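Side-chain contact in lipase-specific foldase (Burkholderia glumae, PDB 2ES4), which assists the folding of a secreted lipase as that enzyme passes through the periplasm on its way out of the cell: residues Ala58-Gly61 against Ala62-Gly65. Sequence-based numbering, arbitrary orientation.
Sequences ALPG and ALAG
The flat carbonyl group of P60 receives two backbone N-H groups, that of A64 tilted 17° from its plane and that of L63 standing well above the plane, 40° out of it. Together they define an alpha-turn with a beta-turn nested inside it, a helix-like turn within the loop that precedes helix 84-90. P60 O lies 2.9 Å from L63 N and is as near to A64 N; one oxygen is thus gripped by two N-H groups and closes both turns. At the edge of the pyrrolidine ring, P60 CG meets L63 CD1 at 4.1 Å; the extended chi2 of L63, 173°, carries this methyl away from CA and out to the ring, while A95 and E98 also pack against P60. L59 adds looser apolar contact, its CB 4.4 Å from L63 CB and 4.5 Å from A64 CB. E98 takes the N-H of A62 through OE1. The carbonyls of A62 and A64 accept bonds from basic side chains of the other protein chain, presumably the lipase client, so the turn helps form the chaperone's interface. A water bridges two carbonyls of the turn, donating to G61 O at 2.6 Å and to A64 O at 3.2 Å.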
loop_
_atom_site.group_PDB
_atom_site.type_symbol
_atom_site.label_atom_id
_atom_site.label_comp_id
_atom_site.label_asym_id
_atom_site.label_seq_id
_atom_site.Cartn_x
_atom_site.Cartn_y
_atom_site.Cartn_z
ATOM N N ALA B 58 -1.414 -23.754 10.355
ATOM C CA ALA B 58 -1.869 -24.948 9.648
ATOM C C ALA B 58 -1.916 -24.786 8.136
ATOM O O ALA B 58 -1.819 -25.765 7.393
ATOM C CB ALA B 58 -3.232 -25.375 10.175
ATOM N N LEU B 59 -2.095 -23.547 7.687
ATOM C CA LEU B 59 -2.188 -23.241 6.264
ATOM C C LEU B 59 -0.964 -22.481 5.787
ATOM O O LEU B 59 -0.210 -21.958 6.616
ATOM C CB LEU B 59 -3.457 -22.410 6.001
ATOM C CG LEU B 59 -4.817 -23.102 5.856
ATOM C CD1 LEU B 59 -4.839 -23.985 4.623
ATOM C CD2 LEU B 59 -5.150 -23.901 7.101
ATOM N N PRO B 60 -0.731 -22.413 4.449
ATOM C CA PRO B 60 0.447 -21.661 4.003
ATOM C C PRO B 60 0.292 -20.205 4.450
ATOM O O PRO B 60 -0.838 -19.736 4.643
ATOM C CB PRO B 60 0.390 -21.810 2.483
ATOM C CG PRO B 60 -1.060 -22.044 2.197
ATOM C CD PRO B 60 -1.443 -22.975 3.282
ATOM N N GLY B 61 1.418 -19.532 4.678
ATOM C CA GLY B 61 1.405 -18.153 5.146
ATOM C C GLY B 61 0.427 -17.207 4.475
ATOM O O GLY B 61 -0.241 -16.432 5.160
ATOM N N ALA B 62 0.282 -17.328 3.156
ATOM C CA ALA B 62 -0.632 -16.473 2.394
ATOM C C ALA B 62 -2.083 -16.536 2.870
ATOM O O ALA B 62 -2.788 -15.529 2.843
ATOM C CB ALA B 62 -0.561 -16.808 0.922
ATOM N N LEU B 63 -2.499 -17.708 3.347
ATOM C CA LEU B 63 -3.869 -17.918 3.807
ATOM C C LEU B 63 -4.051 -17.995 5.315
ATOM O O LEU B 63 -5.139 -17.718 5.814
ATOM C CB LEU B 63 -4.442 -19.188 3.169
ATOM C CG LEU B 63 -4.309 -19.324 1.650
ATOM C CD1 LEU B 63 -4.761 -20.695 1.217
ATOM C CD2 LEU B 63 -5.102 -18.240 0.947
ATOM N N ALA B 64 -2.994 -18.362 6.039
ATOM C CA ALA B 64 -3.057 -18.493 7.500
ATOM C C ALA B 64 -3.612 -17.257 8.207
ATOM O O ALA B 64 -3.215 -16.135 7.905
ATOM C CB ALA B 64 -1.701 -18.835 8.051
ATOM N N GLY B 65 -4.573 -17.481 9.101
ATOM C CA GLY B 65 -5.195 -16.392 9.835
ATOM C C GLY B 65 -6.436 -15.837 9.156
ATOM O O GLY B 65 -7.113 -14.971 9.711
HETATM O O HOH W 1 -0.037 -15.773 7.703
#